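Local coordinates for protein gamma-glutamyltranspeptidase (Ggt) (Helicobacter pylori 26695, PDB 5BPK) that probably cleaves the gamma-glutamyl bond of substrates such as glutathione and passes the glutamyl group to water or an acceptor, as an Ntn-hydrolase, at residues V98-K109 with E254-K265; D129-P137 with D243-I251. All blocks are in the same frame, centred on the assembly; numbering follows the deposited sequence.

Interaction 1 of 2, residues V98-K109 with E254-K265. With 4UD ((2S)-amino[(5S)-4,5-dihydro-1,2-oxazol-5-yl]acetic acid), chain O; EDO (1,2-ethanediol), chain M.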
loop_
_atom_site.group_PDB
_atom_site.type_symbol
_atom_site.label_atom_id
_atom_site.label_comp_id
_atom_site.label_asym_id
_atom_site.label_seq_id
_atom_site.Cartn_x
_atom_site.Cartn_y
_atom_site.Cartn_z
ATOM N N VAL A 98 -3.273 -12.355 -11.612
ATOM C CA VAL A 98 -1.835 -12.137 -11.636
ATOM C C VAL A 98 -1.474 -11.027 -10.675
ATOM O O VAL A 98 -2.329 -10.216 -10.311
ATOM C CB VAL A 98 -1.342 -11.792 -13.062
ATOM C CG1 VAL A 98 -1.752 -12.897 -14.051
ATOM C CG2 VAL A 98 -1.878 -10.449 -13.501
ATOM N N ALA A 99 -0.224 -11.028 -10.227
ATOM C CA ALA A 99 0.282 -10.004 -9.315
ATOM C C ALA A 99 1.511 -9.390 -9.951
ATOM O O ALA A 99 2.402 -10.113 -10.403
ATOM C CB ALA A 99 0.628 -10.603 -7.976
ATOM N N LEU A 100 1.542 -8.069 -10.032
ATOM C CA LEU A 100 2.693 -7.357 -10.544
ATOM C C LEU A 100 3.486 -6.750 -9.383
ATOM O O LEU A 100 2.962 -5.961 -8.610
ATOM C CB LEU A 100 2.255 -6.260 -11.508
ATOM C CG LEU A 100 3.367 -5.410 -12.120
ATOM C CD1 LEU A 100 4.354 -6.235 -12.908
ATOM C CD2 LEU A 100 2.750 -4.295 -12.963
ATOM N N ASP A 101 4.746 -7.147 -9.293
ATOM C CA ASP A 101 5.708 -6.645 -8.319
ATOM C C ASP A 101 6.509 -5.541 -9.012
ATOM O O ASP A 101 7.368 -5.828 -9.857
ATOM C CB ASP A 101 6.603 -7.834 -7.876
ATOM C CG ASP A 101 7.830 -7.433 -7.064
ATOM O OD1 ASP A 101 8.101 -6.236 -6.841
ATOM O OD2 ASP A 101 8.558 -8.380 -6.674
ATOM N N PHE A 102 6.217 -4.285 -8.659
ATOM C CA PHE A 102 7.079 -3.160 -9.011
ATOM C C PHE A 102 7.639 -2.473 -7.752
ATOM O O PHE A 102 7.776 -1.257 -7.672
ATOM C CB PHE A 102 6.414 -2.203 -10.018
ATOM C CG PHE A 102 5.113 -1.570 -9.566
ATOM C CD1 PHE A 102 3.899 -2.217 -9.747
ATOM C CD2 PHE A 102 5.096 -0.267 -9.094
ATOM C CE1 PHE A 102 2.706 -1.599 -9.394
ATOM C CE2 PHE A 102 3.896 0.353 -8.720
ATOM C CZ PHE A 102 2.696 -0.322 -8.880
ATOM N N ARG A 103 7.980 -3.308 -6.779
ATOM C CA ARG A 103 8.609 -2.871 -5.536
ATOM C C ARG A 103 10.037 -2.400 -5.790
ATOM O O ARG A 103 10.751 -2.956 -6.627
ATOM C CB ARG A 103 8.609 -4.036 -4.550
ATOM C CG ARG A 103 9.194 -3.765 -3.173
ATOM C CD ARG A 103 8.367 -2.789 -2.354
ATOM N NE ARG A 103 8.661 -2.924 -0.925
ATOM C CZ ARG A 103 8.125 -2.178 0.038
ATOM N NH1 ARG A 103 7.293 -1.197 -0.246
ATOM N NH2 ARG A 103 8.438 -2.402 1.305
ATOM N N GLU A 104 10.484 -1.397 -5.033
ATOM C CA GLU A 104 11.866 -0.938 -5.154
ATOM C C GLU A 104 12.851 -2.038 -4.780
ATOM O O GLU A 104 12.541 -2.928 -3.977
ATOM C CB GLU A 104 12.147 0.288 -4.298
ATOM C CG GLU A 104 11.249 1.486 -4.573
ATOM C CD GLU A 104 10.081 1.567 -3.608
ATOM O OE1 GLU A 104 9.364 0.545 -3.446
ATOM O OE2 GLU A 104 9.888 2.660 -3.027
ATOM N N LYS A 105 14.050 -1.948 -5.359
ATOM C CA LYS A 105 15.155 -2.848 -5.043
ATOM C C LYS A 105 16.237 -2.118 -4.270
ATOM O O LYS A 105 16.546 -0.944 -4.567
ATOM C CB LYS A 105 15.778 -3.376 -6.325
ATOM C CG LYS A 105 14.869 -4.252 -7.154
ATOM C CD LYS A 105 15.383 -4.422 -8.582
ATOM C CE LYS A 105 16.734 -5.128 -8.682
ATOM N NZ LYS A 105 17.191 -5.261 -10.107
ATOM N N ALA A 106 16.871 -2.818 -3.337
ATOM C CA ALA A 106 18.073 -2.282 -2.720
ATOM C C ALA A 106 19.108 -2.084 -3.821
ATOM O O ALA A 106 19.256 -2.948 -4.673
ATOM C CB ALA A 106 18.595 -3.217 -1.633
ATOM N N PRO A 107 19.839 -0.949 -3.802
ATOM C CA PRO A 107 20.800 -0.731 -4.872
ATOM C C PRO A 107 21.939 -1.747 -4.854
ATOM O O PRO A 107 22.161 -2.435 -3.845
ATOM C CB PRO A 107 21.318 0.685 -4.589
ATOM C CG PRO A 107 20.214 1.342 -3.857
ATOM C CD PRO A 107 19.662 0.261 -2.981
ATOM N N LEU A 108 22.671 -1.808 -5.964
ATOM C CA LEU A 108 23.761 -2.772 -6.128
ATOM C C LEU A 108 24.832 -2.621 -5.057
ATOM O O LEU A 108 25.475 -3.605 -4.671
ATOM C CB LEU A 108 24.392 -2.624 -7.521
ATOM C CG LEU A 108 23.588 -3.235 -8.666
ATOM C CD1 LEU A 108 23.917 -2.577 -10.015
ATOM C CD2 LEU A 108 23.822 -4.736 -8.704
ATOM N N LYS A 109 25.029 -1.394 -4.576
ATOM C CA LYS A 109 26.032 -1.129 -3.544
ATOM C C LYS A 109 25.493 -1.261 -2.116
ATOM O O LYS A 109 26.216 -1.030 -1.161
ATOM C CB LYS A 109 26.702 0.236 -3.783
ATOM C CG LYS A 109 27.663 0.218 -4.988
ATOM C CD LYS A 109 27.161 0.998 -6.204
ATOM C CE LYS A 109 27.029 0.121 -7.459
ATOM N NZ LYS A 109 26.139 0.725 -8.504
ATOM N N GLU A 254 23.528 2.104 -13.554
ATOM C CA GLU A 254 23.508 0.645 -13.630
ATOM C C GLU A 254 22.309 0.071 -12.868
ATOM O O GLU A 254 21.646 -0.857 -13.349
ATOM C CB GLU A 254 24.805 0.027 -13.103
ATOM C CG GLU A 254 24.918 -1.474 -13.414
ATOM C CD GLU A 254 26.186 -2.124 -12.878
ATOM O OE1 GLU A 254 27.014 -1.428 -12.244
ATOM O OE2 GLU A 254 26.346 -3.346 -13.092
ATOM N N ASP A 255 22.021 0.635 -11.699
ATOM C CA ASP A 255 20.832 0.236 -10.937
ATOM C C ASP A 255 19.571 0.452 -11.764
ATOM O O ASP A 255 18.704 -0.414 -11.846
ATOM C CB ASP A 255 20.708 1.040 -9.644
ATOM C CG ASP A 255 21.661 0.587 -8.563
ATOM O OD1 ASP A 255 21.638 -0.601 -8.205
ATOM O OD2 ASP A 255 22.409 1.431 -8.038
ATOM N N LEU A 256 19.479 1.620 -12.385
ATOM C CA LEU A 256 18.270 2.007 -13.101
ATOM C C LEU A 256 18.082 1.127 -14.337
ATOM O O LEU A 256 16.981 0.639 -14.584
ATOM C CB LEU A 256 18.302 3.494 -13.468
ATOM C CG LEU A 256 18.257 4.458 -12.273
ATOM C CD1 LEU A 256 18.760 5.842 -12.671
ATOM C CD2 LEU A 256 16.886 4.550 -11.614
ATOM N N ALA A 257 19.167 0.895 -15.085
ATOM C CA ALA A 257 19.108 0.066 -16.293
ATOM C C ALA A 257 18.799 -1.407 -15.998
ATOM O O ALA A 257 18.319 -2.129 -16.880
ATOM C CB ALA A 257 20.414 0.190 -17.093
ATOM N N SER A 258 19.074 -1.839 -14.764
ATOM C CA SER A 258 18.807 -3.216 -14.333
ATOM C C SER A 258 17.502 -3.402 -13.531
ATOM O O SER A 258 17.195 -4.531 -13.102
ATOM C CB SER A 258 19.996 -3.779 -13.543
ATOM O OG SER A 258 20.251 -3.078 -12.338
ATOM N N TYR A 259 16.718 -2.341 -13.358
ATOM C CA TYR A 259 15.459 -2.469 -12.616
ATOM C C TYR A 259 14.493 -3.325 -13.425
ATOM O O TYR A 259 14.268 -3.063 -14.611
ATOM C CB TYR A 259 14.770 -1.129 -12.261
ATOM C CG TYR A 259 13.541 -1.465 -11.459
ATOM C CD1 TYR A 259 13.643 -1.696 -10.096
ATOM C CD2 TYR A 259 12.323 -1.735 -12.084
ATOM C CE1 TYR A 259 12.564 -2.109 -9.360
ATOM C CE2 TYR A 259 11.222 -2.166 -11.356
ATOM C CZ TYR A 259 11.359 -2.358 -9.993
ATOM O OH TYR A 259 10.294 -2.802 -9.260
ATOM N N ASN A 260 13.914 -4.326 -12.762
ATOM C CA ASN A 260 13.008 -5.280 -13.379
ATOM C C ASN A 260 11.726 -5.425 -12.560
ATOM O O ASN A 260 11.801 -5.629 -11.351
ATOM C CB ASN A 260 13.707 -6.657 -13.520
ATOM C CG ASN A 260 14.340 -7.193 -12.189
ATOM O OD1 ASN A 260 14.973 -6.456 -11.407
ATOM N ND2 ASN A 260 14.208 -8.508 -11.971
ATOM N N VAL A 261 10.559 -5.279 -13.191
ATOM C CA VAL A 261 9.309 -5.742 -12.554
ATOM C C VAL A 261 9.295 -7.259 -12.588
ATOM O O VAL A 261 10.047 -7.876 -13.343
ATOM C CB VAL A 261 8.003 -5.214 -13.240
ATOM C CG1 VAL A 261 7.980 -3.683 -13.266
ATOM C CG2 VAL A 261 7.814 -5.810 -14.639
ATOM N N LYS A 262 8.454 -7.859 -11.752
ATOM C CA LYS A 262 8.215 -9.289 -11.799
ATOM C C LYS A 262 6.729 -9.579 -11.781
ATOM O O LYS A 262 5.998 -9.099 -10.916
ATOM C CB LYS A 262 8.904 -9.987 -10.643
ATOM C CG LYS A 262 10.429 -9.946 -10.805
ATOM C CD LYS A 262 11.152 -10.875 -9.865
ATOM C CE LYS A 262 10.783 -12.331 -10.077
ATOM N NZ LYS A 262 11.809 -13.242 -9.487
ATOM N N TRP A 263 6.276 -10.345 -12.769
ATOM C CA TRP A 263 4.934 -10.905 -12.733
ATOM C C TRP A 263 4.961 -12.155 -11.878
ATOM O O TRP A 263 5.657 -13.124 -12.198
ATOM C CB TRP A 263 4.443 -11.247 -14.131
ATOM C CG TRP A 263 4.264 -10.060 -14.995
ATOM C CD1 TRP A 263 5.123 -9.600 -15.948
ATOM C CD2 TRP A 263 3.149 -9.166 -14.992
ATOM N NE1 TRP A 263 4.614 -8.469 -16.537
ATOM C CE2 TRP A 263 3.397 -8.182 -15.978
ATOM C CE3 TRP A 263 1.957 -9.106 -14.265
ATOM C CZ2 TRP A 263 2.491 -7.150 -16.251
ATOM C CZ3 TRP A 263 1.062 -8.092 -14.541
ATOM C CH2 TRP A 263 1.337 -7.121 -15.520
ATOM N N ARG A 264 4.219 -12.121 -10.781
ATOM C CA ARG A 264 4.227 -13.193 -9.808
ATOM C C ARG A 264 2.840 -13.788 -9.680
ATOM O O ARG A 264 1.834 -13.137 -9.977
ATOM C CB ARG A 264 4.687 -12.670 -8.451
ATOM C CG ARG A 264 6.046 -11.967 -8.472
ATOM C CD ARG A 264 6.545 -11.783 -7.073
ATOM N NE ARG A 264 7.800 -11.053 -6.910
ATOM C CZ ARG A 264 8.995 -11.618 -6.731
ATOM N NH1 ARG A 264 9.135 -12.936 -6.763
ATOM N NH2 ARG A 264 10.065 -10.853 -6.518
ATOM N N LYS A 265 2.788 -15.016 -9.186
ATOM C CA LYS A 265 1.532 -15.600 -8.777
ATOM C C LYS A 265 1.050 -14.878 -7.523
ATOM O O LYS A 265 1.841 -14.629 -6.605
ATOM C CB LYS A 265 1.696 -17.076 -8.487
ATOM C CG LYS A 265 1.979 -17.916 -9.722
ATOM C CD LYS A 265 1.964 -19.385 -9.361
ATOM C CE LYS A 265 2.355 -20.271 -10.526
ATOM N NZ LYS A 265 2.348 -21.709 -10.124
HETATM C C3 4UD O . 2.094 2.903 2.959
HETATM C C4 4UD O . 3.677 1.353 2.819
HETATM C C5 4UD O . 3.574 2.839 3.108
HETATM C C6 4UD O . 4.865 0.631 3.472
HETATM C C8 4UD O . 4.823 -0.797 2.978
HETATM O O9 4UD O . 5.282 -1.098 1.902
HETATM O O10 4UD O . 4.261 -1.767 3.736
HETATM N N7 4UD O . 6.136 1.231 3.044
HETATM O O2 4UD O . 2.484 0.776 3.343
HETATM N N1 4UD O . 1.578 1.728 3.103
HETATM C C1 EDO M . 6.591 -6.310 -18.965
HETATM O O1 EDO M . 7.051 -7.295 -18.039
HETATM C C2 EDO M . 5.109 -6.530 -19.251
HETATM O O2 EDO M . 4.700 -5.788 -20.409
HETATM O O HOH W 1 17.766 -2.478 -10.133
HETATM O O HOH W 2 20.515 -4.970 -10.504
#

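Interaction 2 of 2, residues D129-P137 with D243-I251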
loop_
_atom_site.group_PDB
_atom_site.type_symbol
_atom_site.label_atom_id
_atom_site.label_comp_id
_atom_site.label_asym_id
_atom_site.label_seq_id
_atom_site.Cartn_x
_atom_site.Cartn_y
_atom_site.Cartn_z
ATOM N N ASP A 129 15.467 9.919 6.079
ATOM C CA ASP A 129 15.611 11.210 5.402
ATOM C C ASP A 129 16.798 11.150 4.442
ATOM O O ASP A 129 17.909 10.760 4.834
ATOM C CB ASP A 129 15.876 12.342 6.416
ATOM C CG ASP A 129 14.707 12.614 7.354
ATOM O OD1 ASP A 129 13.608 12.035 7.175
ATOM O OD2 ASP A 129 14.906 13.432 8.289
ATOM N N GLY A 130 16.585 11.569 3.199
ATOM C CA GLY A 130 17.666 11.734 2.237
ATOM C C GLY A 130 17.899 10.595 1.268
ATOM O O GLY A 130 17.076 9.690 1.133
ATOM N N TYR A 131 19.059 10.635 0.622
ATOM C CA TYR A 131 19.313 9.886 -0.605
ATOM C C TYR A 131 19.669 8.407 -0.396
ATOM O O TYR A 131 19.368 7.570 -1.256
ATOM C CB TYR A 131 20.405 10.580 -1.428
ATOM C CG TYR A 131 19.997 11.917 -2.036
ATOM C CD1 TYR A 131 19.838 13.061 -1.245
ATOM C CD2 TYR A 131 19.772 12.034 -3.401
ATOM C CE1 TYR A 131 19.477 14.287 -1.809
ATOM C CE2 TYR A 131 19.400 13.245 -3.976
ATOM C CZ TYR A 131 19.247 14.371 -3.174
ATOM O OH TYR A 131 18.893 15.575 -3.738
ATOM N N LEU A 132 20.290 8.088 0.739
ATOM C CA LEU A 132 20.655 6.704 1.066
ATOM C C LEU A 132 19.424 5.875 1.472
ATOM O O LEU A 132 19.453 4.650 1.420
ATOM C CB LEU A 132 21.701 6.656 2.183
ATOM C CG LEU A 132 22.478 5.336 2.245
ATOM C CD1 LEU A 132 23.266 5.112 0.953
ATOM C CD2 LEU A 132 23.418 5.301 3.444
ATOM N N ALA A 133 18.354 6.559 1.872
ATOM C CA ALA A 133 17.108 5.906 2.286
ATOM C C ALA A 133 16.339 5.295 1.117
ATOM O O ALA A 133 15.364 4.567 1.340
ATOM C CB ALA A 133 16.206 6.903 3.008
ATOM N N ALA A 134 16.749 5.599 -0.114
ATOM C CA ALA A 134 15.972 5.213 -1.313
ATOM C C ALA A 134 16.370 3.874 -1.920
ATOM O O ALA A 134 17.559 3.596 -2.129
ATOM C CB ALA A 134 16.074 6.294 -2.375
ATOM N N GLY A 135 15.360 3.062 -2.237
ATOM C CA GLY A 135 15.516 1.930 -3.140
ATOM C C GLY A 135 15.354 2.369 -4.587
ATOM O O GLY A 135 14.884 3.475 -4.869
ATOM N N VAL A 136 15.743 1.499 -5.515
ATOM C CA VAL A 136 15.621 1.806 -6.943
ATOM C C VAL A 136 14.135 1.873 -7.330
ATOM O O VAL A 136 13.430 0.893 -7.152
ATOM C CB VAL A 136 16.335 0.744 -7.811
ATOM C CG1 VAL A 136 16.311 1.174 -9.261
ATOM C CG2 VAL A 136 17.778 0.536 -7.336
ATOM N N PRO A 137 13.649 3.031 -7.841
ATOM C CA PRO A 137 12.205 3.162 -8.106
ATOM C C PRO A 137 11.657 2.174 -9.139
ATOM O O PRO A 137 12.286 1.955 -10.192
ATOM C CB PRO A 137 12.078 4.576 -8.655
ATOM C CG PRO A 137 13.242 5.325 -8.040
ATOM C CD PRO A 137 14.357 4.311 -8.028
ATOM N N ASP A 243 22.733 13.422 -8.846
ATOM C CA ASP A 243 22.234 13.915 -7.565
ATOM C C ASP A 243 22.575 12.934 -6.433
ATOM O O ASP A 243 22.891 13.351 -5.315
ATOM C CB ASP A 243 20.718 14.208 -7.640
ATOM C CG ASP A 243 20.303 15.387 -6.775
ATOM O OD1 ASP A 243 21.182 16.234 -6.441
ATOM O OD2 ASP A 243 19.097 15.482 -6.440
ATOM N N MET A 244 22.528 11.633 -6.735
ATOM C CA MET A 244 22.953 10.602 -5.784
ATOM C C MET A 244 24.416 10.771 -5.368
ATOM O O MET A 244 24.729 10.776 -4.175
ATOM C CB MET A 244 22.726 9.208 -6.368
ATOM C CG MET A 244 21.257 8.791 -6.351
ATOM S SD MET A 244 20.731 8.231 -4.719
ATOM C CE MET A 244 18.935 8.316 -4.807
ATOM N N LYS A 245 25.298 10.908 -6.355
ATOM C CA LYS A 245 26.730 11.104 -6.096
ATOM C C LYS A 245 26.989 12.357 -5.245
ATOM O O LYS A 245 27.810 12.337 -4.335
ATOM C CB LYS A 245 27.495 11.170 -7.421
ATOM C CG LYS A 245 29.021 11.198 -7.281
ATOM N N LYS A 246 26.262 13.431 -5.546
ATOM C CA LYS A 246 26.399 14.721 -4.857
ATOM C C LYS A 246 25.971 14.704 -3.387
ATOM O O LYS A 246 26.509 15.458 -2.573
ATOM C CB LYS A 246 25.581 15.770 -5.622
ATOM C CG LYS A 246 25.685 17.201 -5.124
ATOM C CD LYS A 246 24.834 18.126 -5.983
ATOM C CE LYS A 246 24.896 19.568 -5.494
ATOM N NZ LYS A 246 23.735 20.377 -5.969
ATOM N N ASN A 247 25.023 13.834 -3.042
ATOM C CA ASN A 247 24.329 13.902 -1.765
ATOM C C ASN A 247 24.394 12.617 -0.935
ATOM O O ASN A 247 23.535 12.374 -0.090
ATOM C CB ASN A 247 22.877 14.297 -2.026
ATOM C CG ASN A 247 22.745 15.737 -2.458
ATOM O OD1 ASN A 247 22.938 16.654 -1.655
ATOM N ND2 ASN A 247 22.422 15.951 -3.732
ATOM N N GLY A 248 25.403 11.793 -1.190
ATOM C CA GLY A 248 25.685 10.644 -0.336
ATOM C C GLY A 248 24.798 9.433 -0.573
ATOM O O GLY A 248 24.708 8.552 0.281
ATOM N N GLY A 249 24.147 9.388 -1.729
ATOM C CA GLY A 249 23.337 8.237 -2.118
ATOM C C GLY A 249 24.146 7.277 -2.964
ATOM O O GLY A 249 25.281 7.578 -3.339
ATOM N N ILE A 250 23.543 6.143 -3.318
ATOM C CA ILE A 250 24.259 5.089 -4.031
ATOM C C ILE A 250 23.601 4.565 -5.320
ATOM O O ILE A 250 24.163 3.700 -5.994
ATOM C CB ILE A 250 24.578 3.891 -3.091
ATOM C CG1 ILE A 250 23.307 3.287 -2.490
ATOM C CG2 ILE A 250 25.530 4.318 -1.976
ATOM C CD1 ILE A 250 23.552 1.922 -1.836
ATOM N N ILE A 251 22.434 5.088 -5.683
ATOM C CA ILE A 251 21.766 4.640 -6.906
ATOM C C ILE A 251 22.490 5.204 -8.124
ATOM O O ILE A 251 22.815 6.394 -8.176
ATOM C CB ILE A 251 20.278 5.025 -6.937
ATOM C CG1 ILE A 251 19.543 4.293 -5.815
ATOM C CG2 ILE A 251 19.651 4.678 -8.303
ATOM C CD1 ILE A 251 18.142 4.786 -5.570
HETATM O O HOH W 3 20.872 5.567 -2.407
HETATM O O HOH W 4 21.134 12.389 1.985
#

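Interaction 1 of 2, residues V98-K109 with E254-K265
Two neighbouring strands of an Ntn-hydrolase sheet, 97-102 and 262-271, pair antiparallel here, and the loop leaving the first strand carries R103 to the site of the bound dihydro-oxazole amino acid, probably the glutamyl pocket. A99 and R264 form a hydrogen-bonded pair, with R264 N 2.7 Å from A99 O; D101 and K262 form the next, and L100 faces W263 in the non-hydrogen-bonded pair between them. L100 CD1 sits over the centre of the six-membered ring of W263, 3.7 Å from its centroid, a CH-pi contact. On the other face of the sheet D101 OD2 takes both NE (2.8 Å) and NH2 of R264, side-on and in the guanidinium plane; the carboxylate lies 23° from that plane. NH2 also pairs with D334. D101 OD1 closes an Asx turn onto R103 N and forms a salt bridge with R69 of the partner chain. R103 NH1 donates to O9 of the ligand at 2.9 Å, while D43 and E40 of the partner chain hold the same guanidinium. Y259 OH reaches R103 O at 2.7 Å from above the carbonyl plane. Farther along, K105 crosses the Y259 ring obliquely, CD nearest CD1, and a bend at chi3 (63°) brings NZ to N260 OD1, 2.8 Å away. From helix 253-257, D255 OD1 receives L108 N on its syn lone pair at 2.7 Å.

Interaction 2 of 2, residues D129-P137 with D243-I251
The C-terminal end of helix 234-246 and the glycine-containing turn after it receive Y131, from the irregular segment that leads toward helix 139-150. The tyrosine ring lies along the helix end: N247 CB stands over one face, 3.5 Å from the ring centroid, in a CH-pi contact, and the N247 amide lies only 14° from the ring plane. With CG anti to the carbonyl carbon (chi1 -71°), N247 lays that amide along the ring and sends ND2 back to D243 O at 3.1 Å, a bond from side chain to helix backbone that fixes the amide's rotation. Y131 OH donates to D243 OD2 at 2.7 Å, meeting the carboxylate from above its plane, which stands 87° from the ring. The same oxygen accepts D31 N of the partner chain. M244 SD lies at the ring edge, 5.5 Å from the centroid, a Met-aromatic contact, and L37 of the partner chain also packs on M244. G249 CA passes 3.8 Å from Y131 CB, a close backbone approach beside M244. One water joins Y131 O to I250 N; a second joins Y131 N to N247 O. Beyond the ring, L132 CD1 meets I250 CG2 at 3.8 Å, and I251 CD1 reaches the backbone oxygens of A134 and G135, the latter at 3.6 Å. The contact thus sets the approach to helix 139-150 against the end of helix 234-246, just before the chain enters helix 253-257.

The centres of interactions 1 and 2 lie about 17 Å apart, yet the two touch. Along the chain the order is 98-109, 129-137, 243-251, 254-265, so the strand pairing of interaction 1 encloses both segments of interaction 2. Helices 234-246 and 253-257 follow one another, and the turn between them passes from one contact to the other. A probable hydrogen bond joins V136 N to K105 O at 2.7 Å, and P107 CG packs on I251 CG1. The loop after strand 97-102, which brings R103 to the ligand, is therefore tied through K105 to the loop before helix 139-150 and through P107 to the linker after helix 234-246, and the partner chain borders both contacts.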